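Local atomic coordinates of isocitrate dehydrogenase [NAD] subunit 1 (Saccharomyces cerevisiae, PDB entry 3BLX), a protein that catalyses the NAD+-dependent oxidative decarboxylation of isocitrate to 2-oxoglutarate in the mitochondrial citric acid cycle and also binds the 5'-untranslated leaders of mitochondrial mRNAs. Residues E[126-131]-E[160-165]; E[173-178]-E[229-234]; E[179-184]-E[233-238]; E[183-188]-E[215-220]. All blocks are in the same frame, centred on the assembly; numbering follows the deposited sequence.

Overall arrangement
Going from the N terminus, contact 1 closes first: strand 124-130 is met by helix 156-172, and that loop is complete before contact 2 opens. The same helix leads into strand 177-182, whose first residues meet 229-234 in contact 2 and whose later residues meet 233-238 in contact 3. The two pairings share L233 and V234; contact 3 opens and closes later than contact 2, so their loops overlap. Contact 4 opens on K183 and A184, the end of 179-184, and closes on helix 216-225, within the span of contacts 2 and 3. Strand 232-235 lies between 124-130 and 177-182, so the strand of contact 1 and the strand pairs of contacts 2 and 3 belong to one sheet.

Contact 1 of 4, residues E[126-131]-E[160-165]; sequences IVIREN and ERIARF
I162 on helix 156-172 lies against I128 and E130 of strand 124-130, and its side chain spans both from root to tip. Its CB sits 4.0 Å from E130 CG. The CG2 branch stays with the same methylene, while CG1, set anti to the backbone N (chi1 -156°), passes over the E130 backbone at 4.0 Å from E130 CA. At the tip, CD1 arrives 4.0 Å from I128 CG2, the two isoleucine side chains running in opposed directions alongside each other. I128 is shared: the same CG2 comes 3.9 Å from F165 CD2, and I128 CD1 meets F165 CE2 at 4.0 Å, so both I128 methyls gather at the CD2 and CE2 atoms of F165. The polar ends turn elsewhere. E130 OE2 is hydrogen-bonded to T132 OG1, and R161 forms a salt bridge with D102; E130 OE2 and R161 NH2 are 4.5 Å apart, beyond a salt bridge. Strand and helix run nearly antiparallel (163°), their axes 9.0 Å apart. The CB of R129, substrate-binding by similarity, points away from the helix, whereas I128 turns to the helix-covered face of the alpha/beta sheet in the isocitrate/isopropylmalate dehydrogenase fold.

Contact 2 of 4, residues E[173-178]-E[229-234]; sequences YNRKSV and QFDVLV
This is the opening of a parallel strand pairing, where the chain leaving helix 156-172 meets the approach to strand 232-235 and an aspartate carboxylate receives the incoming backbone. The touching stretches, 175-178 and 231-234, run in directions 46° apart. With CG anti to its backbone N (chi1 -165°), D231 reaches across to residues 175-177. Its OD2 is gripped twice: K176 N donates over 3.0 Å from the syn side, and S177 N over 3.2 Å from above the carboxylate plane, both from the same face. The other oxygen, OD1, faces the edge of the R175 guanidinium, an ion pair whose exact geometry is doubtful; R175 NH2 has a second acidic partner in D124. Further on, the backbones take over. V232 N donates to S177 O over 3.0 Å, and the V178 CA-H leans on V232 O at a CA-to-O distance of 3.4 Å. V178 and V232 are bridge partners, so their side chains lie side by side, V178 CG2 being 4.1 Å from V232 CB. The aliphatic part of R175 lies by the CG2 branch of V232, with R175 CG 3.7 Å from V232 CG2. Helix 156-172, closed by a Schellman motif with N174 at C-prime, covers V178 and V234: F167 and A170 touch V178, and A166 touches V234. V232 rests on I126 and I128 of strand 124-130.

Contact 3 of 4, residues E[179-184]-E[233-238]; sequences TAVHKA and LVTPSM
V234 O accepts the amide of V181 over 2.9 Å from V181 N, a nearly straight bond (173°), and is also approached by the A180 CA-H. It belongs to a parallel beta pairing in the core of the alpha/beta sheet, strands 179-182 and 233-235 lying 36° apart. The bond next to it is V234 N to T179 O, 3.0 Å, and that carbonyl is in turn approached by the L233 CA-H. T179 and L233 point to one face, A180 and V234 to the other. On the first face, L233 CD2 reaches back 3.7 Å to T179 CB and 4.0 Å to V181 CG2. V181 and T235 run alongside each other, and both touch L243 of helix 237-251. T235 OG1 sits between its own backbone N and carbonyl carbon (chi1 73°), from where it donates to P236 O over 3.1 Å. Replacing the threonine by an alanine would probably leave P236 O without this donor. Beyond strand 179-182 the chain bends toward K183, critical for catalysis by similarity, and A184 N donates to H182 ND1 over 2.9 Å, in the imidazole plane.

Contact 4 of 4, residues E[183-188]-E[215-220]; sequences KANIMK and IVDNAS
Stretched through chi2 and chi3 and bent only at chi4 (45°), the K183 chain brings NZ to D217, whose CG is flanked by backbone N on one side and carbonyl carbon on the other (chi1 44°). The two side chains meet at about a right angle, NZ and D217 OD2 forming a long salt bridge of 3.2 Å. The aliphatic part of the lysine packs on V216: its CD lies 3.8 Å, and its CG 4.0 Å, from V216 CG1, the methyl in the same rotameric site as D217 CG. A second, looser touch has N185 laying its amide by I215, with OD1 3.7 Å from I215 CG2 while N185 CB comes 4.2 Å from I215 CD1. I215 is the N-cap residue of the helix. K183 also anchors the loop through its backbone: M187 N donates to K183 O over 3.0 Å, and K183 N to the side chain of D191. By similarity K183 is critical for catalysis, and it sits at the subunit interface, beside E141 of subunit 2 and in a long, weak ion pair with D248 of that subunit. Were this lysine an alanine, D217 would probably lose its salt-bridge partner and V216 CG1 the CG and CD methylenes packed on it. The contact joins the loop between strand 177-182 and helix 190-205 to the start of helix 216-225, with Y239 of helix 237-251 touching both K183 and V216.

Contact 1 of 4, residues E[126-131]-E[160-165]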
loop_
_atom_site.group_PDB
_atom_site.type_symbol
_atom_site.label_atom_id
_atom_site.label_comp_id
_atom_site.label_asym_id
_atom_site.label_seq_id
_atom_site.Cartn_x
_atom_site.Cartn_y
_atom_site.Cartn_z
ATOM N N ILE E 126 -14.071 -35.201 0.359
ATOM C CA ILE E 126 -13.658 -33.923 -0.177
ATOM C C ILE E 126 -12.165 -33.785 0.054
ATOM O O ILE E 126 -11.701 -33.990 1.167
ATOM C CB ILE E 126 -14.368 -32.822 0.564
ATOM C CG1 ILE E 126 -15.858 -32.963 0.327
ATOM C CG2 ILE E 126 -13.856 -31.430 0.141
ATOM C CD1 ILE E 126 -16.654 -31.924 1.056
ATOM N N VAL E 127 -11.423 -33.475 -1.004
ATOM C CA VAL E 127 -9.990 -33.297 -0.904
ATOM C C VAL E 127 -9.674 -31.832 -1.142
ATOM O O VAL E 127 -10.021 -31.263 -2.178
ATOM C CB VAL E 127 -9.221 -34.193 -1.910
ATOM C CG1 VAL E 127 -7.738 -33.820 -1.940
ATOM C CG2 VAL E 127 -9.400 -35.669 -1.560
ATOM N N ILE E 128 -9.053 -31.202 -0.154
ATOM C CA ILE E 128 -8.668 -29.788 -0.266
ATOM C C ILE E 128 -7.153 -29.749 -0.301
ATOM O O ILE E 128 -6.504 -30.230 0.621
ATOM C CB ILE E 128 -9.201 -28.958 0.926
ATOM C CG1 ILE E 128 -10.718 -28.848 0.879
ATOM C CG2 ILE E 128 -8.583 -27.587 0.950
ATOM C CD1 ILE E 128 -11.341 -28.277 2.099
ATOM N N ARG E 129 -6.578 -29.220 -1.374
ATOM C CA ARG E 129 -5.125 -29.167 -1.449
ATOM C C ARG E 129 -4.552 -27.739 -1.585
ATOM O O ARG E 129 -5.143 -26.881 -2.234
ATOM C CB ARG E 129 -4.599 -30.124 -2.522
ATOM C CG ARG E 129 -4.486 -29.543 -3.891
ATOM C CD ARG E 129 -3.331 -30.171 -4.629
ATOM N NE ARG E 129 -3.046 -29.431 -5.850
ATOM C CZ ARG E 129 -3.682 -29.647 -6.996
ATOM N NH1 ARG E 129 -4.623 -30.588 -7.056
ATOM N NH2 ARG E 129 -3.383 -28.932 -8.080
ATOM N N GLU E 130 -3.417 -27.503 -0.935
ATOM C CA GLU E 130 -2.735 -26.233 -0.965
ATOM C C GLU E 130 -2.146 -26.021 -2.347
ATOM O O GLU E 130 -1.537 -26.924 -2.888
ATOM C CB GLU E 130 -1.619 -26.216 0.089
ATOM C CG GLU E 130 -1.252 -24.821 0.603
ATOM C CD GLU E 130 -0.528 -23.944 -0.433
ATOM O OE1 GLU E 130 0.385 -24.461 -1.131
ATOM O OE2 GLU E 130 -0.879 -22.735 -0.537
ATOM N N ASN E 131 -2.308 -24.816 -2.900
ATOM C CA ASN E 131 -1.996 -24.583 -4.311
ATOM C C ASN E 131 -0.930 -23.499 -4.632
ATOM O O ASN E 131 -0.792 -23.084 -5.786
ATOM C CB ASN E 131 -3.315 -24.317 -5.080
ATOM C CG ASN E 131 -3.125 -24.254 -6.593
ATOM O OD1 ASN E 131 -2.586 -25.177 -7.225
ATOM N ND2 ASN E 131 -3.573 -23.157 -7.184
ATOM N N GLU E 160 -1.518 -21.866 7.408
ATOM C CA GLU E 160 -2.628 -21.351 8.205
ATOM C C GLU E 160 -3.862 -21.047 7.346
ATOM O O GLU E 160 -4.980 -21.430 7.711
ATOM C CB GLU E 160 -2.194 -20.120 8.998
ATOM C CG GLU E 160 -1.353 -20.456 10.251
ATOM C CD GLU E 160 -0.927 -19.200 11.041
ATOM O OE1 GLU E 160 -1.399 -18.081 10.703
ATOM O OE2 GLU E 160 -0.115 -19.335 11.990
ATOM N N ARG E 161 -3.663 -20.357 6.220
ATOM C CA ARG E 161 -4.742 -20.108 5.259
ATOM C C ARG E 161 -5.449 -21.401 4.884
ATOM O O ARG E 161 -6.691 -21.482 4.906
ATOM C CB ARG E 161 -4.202 -19.549 3.959
ATOM C CG ARG E 161 -4.388 -18.134 3.777
ATOM C CD ARG E 161 -4.260 -17.757 2.300
ATOM N NE ARG E 161 -3.125 -18.359 1.589
ATOM C CZ ARG E 161 -2.544 -17.760 0.553
ATOM N NH1 ARG E 161 -2.973 -16.562 0.195
ATOM N NH2 ARG E 161 -1.531 -18.318 -0.094
ATOM N N ILE E 162 -4.662 -22.408 4.498
ATOM C CA ILE E 162 -5.283 -23.594 3.947
ATOM C C ILE E 162 -6.033 -24.330 5.059
ATOM O O ILE E 162 -7.092 -24.901 4.836
ATOM C CB ILE E 162 -4.305 -24.494 3.141
ATOM C CG1 ILE E 162 -5.107 -25.333 2.151
ATOM C CG2 ILE E 162 -3.484 -25.391 4.046
ATOM C CD1 ILE E 162 -6.005 -24.486 1.262
ATOM N N ALA E 163 -5.514 -24.260 6.274
ATOM C CA ALA E 163 -6.218 -24.822 7.428
ATOM C C ALA E 163 -7.560 -24.127 7.651
ATOM O O ALA E 163 -8.583 -24.781 7.842
ATOM C CB ALA E 163 -5.384 -24.692 8.665
ATOM N N ARG E 164 -7.555 -22.796 7.651
ATOM C CA ARG E 164 -8.782 -22.088 7.966
ATOM C C ARG E 164 -9.746 -22.304 6.833
ATOM O O ARG E 164 -10.962 -22.400 7.040
ATOM C CB ARG E 164 -8.544 -20.596 8.212
ATOM C CG ARG E 164 -7.721 -20.375 9.459
ATOM C CD ARG E 164 -7.608 -18.912 9.843
ATOM N NE ARG E 164 -6.944 -18.828 11.139
ATOM C CZ ARG E 164 -5.692 -18.427 11.315
ATOM N NH1 ARG E 164 -4.942 -18.022 10.285
ATOM N NH2 ARG E 164 -5.191 -18.413 12.536
ATOM N N PHE E 165 -9.206 -22.410 5.628
ATOM C CA PHE E 165 -10.074 -22.647 4.486
ATOM C C PHE E 165 -10.804 -23.977 4.647
ATOM O O PHE E 165 -12.021 -24.058 4.475
ATOM C CB PHE E 165 -9.305 -22.661 3.170
ATOM C CG PHE E 165 -10.179 -22.949 2.004
ATOM C CD1 PHE E 165 -10.764 -21.912 1.294
ATOM C CD2 PHE E 165 -10.477 -24.260 1.655
ATOM C CE1 PHE E 165 -11.619 -22.177 0.234
ATOM C CE2 PHE E 165 -11.327 -24.545 0.604
ATOM C CZ PHE E 165 -11.904 -23.494 -0.112
#

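Contact 2 of 4, residues E[173-178]-E[229-234]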
loop_
_atom_site.group_PDB
_atom_site.type_symbol
_atom_site.label_atom_id
_atom_site.label_comp_id
_atom_site.label_asym_id
_atom_site.label_seq_id
_atom_site.Cartn_x
_atom_site.Cartn_y
_atom_site.Cartn_z
ATOM N N TYR E 173 -20.503 -26.721 5.072
ATOM C CA TYR E 173 -21.186 -27.838 4.408
ATOM C C TYR E 173 -21.434 -28.981 5.383
ATOM O O TYR E 173 -21.620 -30.136 4.994
ATOM C CB TYR E 173 -20.443 -28.290 3.127
ATOM C CG TYR E 173 -20.373 -27.189 2.091
ATOM C CD1 TYR E 173 -19.201 -26.477 1.867
ATOM C CD2 TYR E 173 -21.502 -26.837 1.364
ATOM C CE1 TYR E 173 -19.152 -25.459 0.927
ATOM C CE2 TYR E 173 -21.465 -25.816 0.422
ATOM C CZ TYR E 173 -20.291 -25.125 0.199
ATOM O OH TYR E 173 -20.273 -24.103 -0.739
ATOM N N ASN E 174 -21.459 -28.634 6.662
ATOM C CA ASN E 174 -21.745 -29.604 7.720
ATOM C C ASN E 174 -20.978 -30.910 7.609
ATOM O O ASN E 174 -21.562 -31.994 7.689
ATOM C CB ASN E 174 -23.248 -29.877 7.817
ATOM C CG ASN E 174 -24.013 -28.695 8.414
ATOM O OD1 ASN E 174 -24.096 -28.544 9.639
ATOM N ND2 ASN E 174 -24.571 -27.848 7.547
ATOM N N ARG E 175 -19.668 -30.797 7.417
ATOM C CA ARG E 175 -18.795 -31.947 7.502
ATOM C C ARG E 175 -18.278 -31.993 8.932
ATOM O O ARG E 175 -18.150 -30.950 9.585
ATOM C CB ARG E 175 -17.648 -31.816 6.505
ATOM C CG ARG E 175 -17.892 -32.545 5.204
ATOM C CD ARG E 175 -19.126 -32.039 4.496
ATOM N NE ARG E 175 -19.437 -32.756 3.247
ATOM C CZ ARG E 175 -18.910 -33.915 2.847
ATOM N NH1 ARG E 175 -18.024 -34.566 3.588
ATOM N NH2 ARG E 175 -19.294 -34.438 1.695
ATOM N N LYS E 176 -17.994 -33.189 9.432
ATOM C CA LYS E 176 -17.665 -33.329 10.840
ATOM C C LYS E 176 -16.221 -33.726 11.085
ATOM O O LYS E 176 -15.744 -33.634 12.209
ATOM C CB LYS E 176 -18.634 -34.302 11.521
ATOM C CG LYS E 176 -19.968 -33.647 11.868
ATOM C CD LYS E 176 -21.142 -34.601 11.716
ATOM C CE LYS E 176 -22.450 -33.821 11.730
ATOM N NZ LYS E 176 -23.638 -34.720 11.743
ATOM N N SER E 177 -15.522 -34.143 10.033
ATOM C CA SER E 177 -14.127 -34.560 10.156
ATOM C C SER E 177 -13.205 -33.868 9.170
ATOM O O SER E 177 -13.486 -33.792 7.982
ATOM C CB SER E 177 -13.976 -36.074 9.990
ATOM O OG SER E 177 -14.084 -36.739 11.236
ATOM N N VAL E 178 -12.090 -33.369 9.683
ATOM C CA VAL E 178 -11.028 -32.865 8.849
ATOM C C VAL E 178 -9.767 -33.615 9.188
ATOM O O VAL E 178 -9.340 -33.616 10.341
ATOM C CB VAL E 178 -10.807 -31.364 9.080
ATOM C CG1 VAL E 178 -9.483 -30.911 8.461
ATOM C CG2 VAL E 178 -11.972 -30.573 8.505
ATOM N N GLN E 229 -14.081 -44.024 6.088
ATOM C CA GLN E 229 -13.572 -43.459 7.316
ATOM C C GLN E 229 -13.186 -41.990 7.156
ATOM O O GLN E 229 -13.052 -41.272 8.147
ATOM C CB GLN E 229 -12.389 -44.299 7.808
ATOM C CG GLN E 229 -11.098 -43.943 7.175
ATOM C CD GLN E 229 -10.039 -44.979 7.437
ATOM O OE1 GLN E 229 -10.005 -46.030 6.788
ATOM N NE2 GLN E 229 -9.150 -44.689 8.388
ATOM N N PHE E 230 -13.035 -41.539 5.909
ATOM C CA PHE E 230 -12.586 -40.170 5.627
ATOM C C PHE E 230 -13.728 -39.247 5.328
ATOM O O PHE E 230 -14.780 -39.671 4.840
ATOM C CB PHE E 230 -11.583 -40.132 4.473
ATOM C CG PHE E 230 -10.327 -40.911 4.751
ATOM C CD1 PHE E 230 -9.977 -41.999 3.963
ATOM C CD2 PHE E 230 -9.533 -40.597 5.838
ATOM C CE1 PHE E 230 -8.836 -42.740 4.226
ATOM C CE2 PHE E 230 -8.384 -41.342 6.116
ATOM C CZ PHE E 230 -8.036 -42.413 5.302
ATOM N N ASP E 231 -13.508 -37.974 5.626
ATOM C CA ASP E 231 -14.510 -36.958 5.374
ATOM C C ASP E 231 -13.908 -35.807 4.523
ATOM O O ASP E 231 -14.025 -35.791 3.302
ATOM C CB ASP E 231 -15.085 -36.472 6.712
ATOM C CG ASP E 231 -16.377 -35.679 6.544
ATOM O OD1 ASP E 231 -16.711 -35.342 5.388
ATOM O OD2 ASP E 231 -17.056 -35.393 7.563
ATOM N N VAL E 232 -13.258 -34.851 5.172
ATOM C CA VAL E 232 -12.521 -33.840 4.463
ATOM C C VAL E 232 -11.033 -34.093 4.636
ATOM O O VAL E 232 -10.551 -34.153 5.760
ATOM C CB VAL E 232 -12.876 -32.458 4.993
ATOM C CG1 VAL E 232 -11.929 -31.443 4.435
ATOM C CG2 VAL E 232 -14.294 -32.097 4.622
ATOM N N LEU E 233 -10.313 -34.281 3.533
ATOM C CA LEU E 233 -8.852 -34.366 3.576
ATOM C C LEU E 233 -8.182 -33.027 3.192
ATOM O O LEU E 233 -8.558 -32.413 2.194
ATOM C CB LEU E 233 -8.381 -35.472 2.657
ATOM C CG LEU E 233 -8.921 -36.849 3.030
ATOM C CD1 LEU E 233 -8.467 -37.917 2.018
ATOM C CD2 LEU E 233 -8.410 -37.176 4.401
ATOM N N VAL E 234 -7.216 -32.563 3.994
ATOM C CA VAL E 234 -6.405 -31.381 3.666
ATOM C C VAL E 234 -4.961 -31.795 3.475
ATOM O O VAL E 234 -4.386 -32.410 4.358
ATOM C CB VAL E 234 -6.365 -30.380 4.802
ATOM C CG1 VAL E 234 -6.071 -29.007 4.249
ATOM C CG2 VAL E 234 -7.664 -30.386 5.548
#

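Contact 3 of 4, residues E[179-184]-E[233-238]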
loop_
_atom_site.group_PDB
_atom_site.type_symbol
_atom_site.label_atom_id
_atom_site.label_comp_id
_atom_site.label_asym_id
_atom_site.label_seq_id
_atom_site.Cartn_x
_atom_site.Cartn_y
_atom_site.Cartn_z
ATOM N N THR E 179 -9.166 -34.257 8.194
ATOM C CA THR E 179 -7.925 -34.985 8.418
ATOM C C THR E 179 -6.786 -34.341 7.644
ATOM O O THR E 179 -6.856 -34.212 6.444
ATOM C CB THR E 179 -8.053 -36.466 7.980
ATOM O OG1 THR E 179 -9.188 -37.052 8.610
ATOM C CG2 THR E 179 -6.814 -37.258 8.358
ATOM N N ALA E 180 -5.728 -33.948 8.330
ATOM C CA ALA E 180 -4.521 -33.520 7.639
ATOM C C ALA E 180 -3.694 -34.709 7.149
ATOM O O ALA E 180 -3.382 -35.625 7.913
ATOM C CB ALA E 180 -3.690 -32.637 8.540
ATOM N N VAL E 181 -3.337 -34.686 5.873
ATOM C CA VAL E 181 -2.522 -35.726 5.269
ATOM C C VAL E 181 -1.105 -35.197 5.066
ATOM O O VAL E 181 -0.911 -34.173 4.434
ATOM C CB VAL E 181 -3.106 -36.181 3.894
ATOM C CG1 VAL E 181 -2.181 -37.189 3.222
ATOM C CG2 VAL E 181 -4.496 -36.760 4.066
ATOM N N HIS E 182 -0.115 -35.910 5.581
ATOM C CA HIS E 182 1.242 -35.390 5.576
ATOM C C HIS E 182 2.257 -36.530 5.617
ATOM O O HIS E 182 1.889 -37.710 5.702
ATOM C CB HIS E 182 1.416 -34.576 6.832
ATOM C CG HIS E 182 1.207 -35.377 8.070
ATOM N ND1 HIS E 182 2.189 -36.181 8.610
ATOM C CD2 HIS E 182 0.117 -35.529 8.860
ATOM C CE1 HIS E 182 1.717 -36.777 9.692
ATOM N NE2 HIS E 182 0.462 -36.396 9.867
ATOM N N LYS E 183 3.534 -36.175 5.574
ATOM C CA LYS E 183 4.605 -37.154 5.683
ATOM C C LYS E 183 5.577 -36.737 6.803
ATOM O O LYS E 183 6.788 -36.678 6.600
ATOM C CB LYS E 183 5.328 -37.276 4.334
ATOM C CG LYS E 183 5.925 -38.642 4.018
ATOM C CD LYS E 183 6.130 -38.802 2.513
ATOM C CE LYS E 183 6.735 -40.161 2.173
ATOM N NZ LYS E 183 6.073 -41.286 2.905
ATOM N N ALA E 184 5.041 -36.448 7.988
ATOM C CA ALA E 184 5.856 -35.931 9.092
ATOM C C ALA E 184 6.806 -36.954 9.714
ATOM O O ALA E 184 7.698 -36.597 10.482
ATOM C CB ALA E 184 4.968 -35.314 10.171
ATOM N N LEU E 233 -10.313 -34.281 3.533
ATOM C CA LEU E 233 -8.852 -34.366 3.576
ATOM C C LEU E 233 -8.182 -33.027 3.192
ATOM O O LEU E 233 -8.558 -32.413 2.194
ATOM C CB LEU E 233 -8.381 -35.472 2.657
ATOM C CG LEU E 233 -8.921 -36.849 3.030
ATOM C CD1 LEU E 233 -8.467 -37.917 2.018
ATOM C CD2 LEU E 233 -8.410 -37.176 4.401
ATOM N N VAL E 234 -7.216 -32.563 3.994
ATOM C CA VAL E 234 -6.405 -31.381 3.666
ATOM C C VAL E 234 -4.961 -31.795 3.475
ATOM O O VAL E 234 -4.386 -32.410 4.358
ATOM C CB VAL E 234 -6.365 -30.380 4.802
ATOM C CG1 VAL E 234 -6.071 -29.007 4.249
ATOM C CG2 VAL E 234 -7.664 -30.386 5.548
ATOM N N THR E 235 -4.369 -31.465 2.334
ATOM C CA THR E 235 -3.009 -31.899 2.061
ATOM C C THR E 235 -2.219 -30.828 1.342
ATOM O O THR E 235 -2.786 -29.949 0.701
ATOM C CB THR E 235 -2.982 -33.161 1.185
ATOM O OG1 THR E 235 -3.339 -32.822 -0.153
ATOM C CG2 THR E 235 -3.993 -34.161 1.675
ATOM N N PRO E 236 -0.893 -30.892 1.464
ATOM C CA PRO E 236 0.025 -30.065 0.687
ATOM C C PRO E 236 -0.166 -30.342 -0.803
ATOM O O PRO E 236 -0.811 -31.312 -1.198
ATOM C CB PRO E 236 1.401 -30.568 1.130
ATOM C CG PRO E 236 1.176 -31.158 2.478
ATOM C CD PRO E 236 -0.186 -31.758 2.421
ATOM N N SER E 237 0.405 -29.485 -1.625
ATOM C CA SER E 237 0.380 -29.681 -3.061
ATOM C C SER E 237 0.737 -31.113 -3.515
ATOM O O SER E 237 0.026 -31.700 -4.333
ATOM C CB SER E 237 1.335 -28.684 -3.711
ATOM O OG SER E 237 2.585 -28.654 -3.014
ATOM N N MET E 238 1.838 -31.659 -2.992
ATOM C CA MET E 238 2.439 -32.876 -3.551
ATOM C C MET E 238 1.614 -34.158 -3.408
ATOM O O MET E 238 1.767 -35.071 -4.207
ATOM C CB MET E 238 3.874 -33.087 -3.050
ATOM C CG MET E 238 4.132 -32.662 -1.617
ATOM S SD MET E 238 4.472 -30.878 -1.397
ATOM C CE MET E 238 4.758 -30.812 0.368
#

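Contact 4 of 4, residues E[183-188]-E[215-220]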
loop_
_atom_site.group_PDB
_atom_site.type_symbol
_atom_site.label_atom_id
_atom_site.label_comp_id
_atom_site.label_asym_id
_atom_site.label_seq_id
_atom_site.Cartn_x
_atom_site.Cartn_y
_atom_site.Cartn_z
ATOM N N LYS E 183 3.534 -36.175 5.574
ATOM C CA LYS E 183 4.605 -37.154 5.683
ATOM C C LYS E 183 5.577 -36.737 6.803
ATOM O O LYS E 183 6.788 -36.678 6.600
ATOM C CB LYS E 183 5.328 -37.276 4.334
ATOM C CG LYS E 183 5.925 -38.642 4.018
ATOM C CD LYS E 183 6.130 -38.802 2.513
ATOM C CE LYS E 183 6.735 -40.161 2.173
ATOM N NZ LYS E 183 6.073 -41.286 2.905
ATOM N N ALA E 184 5.041 -36.448 7.988
ATOM C CA ALA E 184 5.856 -35.931 9.092
ATOM C C ALA E 184 6.806 -36.954 9.714
ATOM O O ALA E 184 7.698 -36.597 10.482
ATOM C CB ALA E 184 4.968 -35.314 10.171
ATOM N N ASN E 185 6.603 -38.227 9.396
ATOM C CA ASN E 185 7.484 -39.282 9.884
ATOM C C ASN E 185 8.902 -39.145 9.311
ATOM O O ASN E 185 9.887 -39.458 9.982
ATOM C CB ASN E 185 6.882 -40.669 9.599
ATOM C CG ASN E 185 6.570 -40.892 8.119
ATOM O OD1 ASN E 185 6.317 -39.941 7.371
ATOM N ND2 ASN E 185 6.573 -42.158 7.695
ATOM N N ILE E 186 8.990 -38.653 8.075
ATOM C CA ILE E 186 10.261 -38.476 7.380
ATOM C C ILE E 186 10.672 -37.006 7.336
ATOM O O ILE E 186 11.776 -36.645 7.763
ATOM C CB ILE E 186 10.180 -38.990 5.935
ATOM C CG1 ILE E 186 9.976 -40.502 5.924
ATOM C CG2 ILE E 186 11.438 -38.636 5.174
ATOM C CD1 ILE E 186 9.940 -41.080 4.529
ATOM N N MET E 187 9.787 -36.168 6.796
ATOM C CA MET E 187 9.974 -34.711 6.794
ATOM C C MET E 187 9.491 -34.151 8.124
ATOM O O MET E 187 8.428 -33.544 8.185
ATOM C CB MET E 187 9.165 -34.040 5.661
ATOM C CG MET E 187 9.223 -34.708 4.278
ATOM S SD MET E 187 10.846 -34.714 3.481
ATOM C CE MET E 187 11.250 -32.975 3.417
ATOM N N LYS E 188 10.252 -34.362 9.188
ATOM C CA LYS E 188 9.774 -34.057 10.539
ATOM C C LYS E 188 9.557 -32.553 10.757
ATOM O O LYS E 188 8.719 -32.122 11.555
ATOM C CB LYS E 188 10.742 -34.637 11.581
ATOM C CG LYS E 188 11.153 -36.077 11.279
ATOM C CD LYS E 188 11.862 -36.748 12.453
ATOM C CE LYS E 188 12.209 -38.201 12.116
ATOM N NZ LYS E 188 12.794 -38.954 13.277
ATOM N N ILE E 215 -0.481 -40.323 8.026
ATOM C CA ILE E 215 0.666 -40.324 7.155
ATOM C C ILE E 215 0.169 -40.671 5.776
ATOM O O ILE E 215 -0.734 -41.502 5.625
ATOM C CB ILE E 215 1.710 -41.325 7.650
ATOM C CG1 ILE E 215 2.111 -40.951 9.078
ATOM C CG2 ILE E 215 2.915 -41.303 6.755
ATOM C CD1 ILE E 215 2.910 -42.008 9.788
ATOM N N VAL E 216 0.744 -40.027 4.770
ATOM C CA VAL E 216 0.181 -40.081 3.420
ATOM C C VAL E 216 0.176 -41.484 2.788
ATOM O O VAL E 216 -0.800 -41.866 2.128
ATOM C CB VAL E 216 0.873 -39.070 2.484
ATOM C CG1 VAL E 216 2.362 -39.385 2.380
ATOM C CG2 VAL E 216 0.215 -39.069 1.118
ATOM N N ASP E 217 1.251 -42.246 2.991
ATOM C CA ASP E 217 1.286 -43.625 2.484
ATOM C C ASP E 217 0.171 -44.501 3.083
ATOM O O ASP E 217 -0.496 -45.245 2.349
ATOM C CB ASP E 217 2.671 -44.276 2.646
ATOM C CG ASP E 217 3.304 -44.006 4.012
ATOM O OD1 ASP E 217 2.566 -43.904 5.021
ATOM O OD2 ASP E 217 4.554 -43.906 4.075
ATOM N N ASN E 218 -0.037 -44.382 4.399
ATOM C CA ASN E 218 -1.142 -45.054 5.064
ATOM C C ASN E 218 -2.495 -44.560 4.530
ATOM O O ASN E 218 -3.434 -45.336 4.377
ATOM C CB ASN E 218 -1.042 -44.904 6.594
ATOM C CG ASN E 218 -2.114 -45.704 7.337
ATOM O OD1 ASN E 218 -2.814 -45.165 8.209
ATOM N ND2 ASN E 218 -2.259 -46.989 6.988
ATOM N N ALA E 219 -2.586 -43.272 4.222
ATOM C CA ALA E 219 -3.843 -42.701 3.723
ATOM C C ALA E 219 -4.197 -43.251 2.333
ATOM O O ALA E 219 -5.373 -43.477 2.015
ATOM C CB ALA E 219 -3.768 -41.180 3.693
ATOM N N SER E 220 -3.174 -43.455 1.512
ATOM C CA SER E 220 -3.354 -44.078 0.212
ATOM C C SER E 220 -3.965 -45.470 0.362
ATOM O O SER E 220 -4.977 -45.777 -0.269
ATOM C CB SER E 220 -2.013 -44.188 -0.502
ATOM O OG SER E 220 -1.546 -42.903 -0.868
#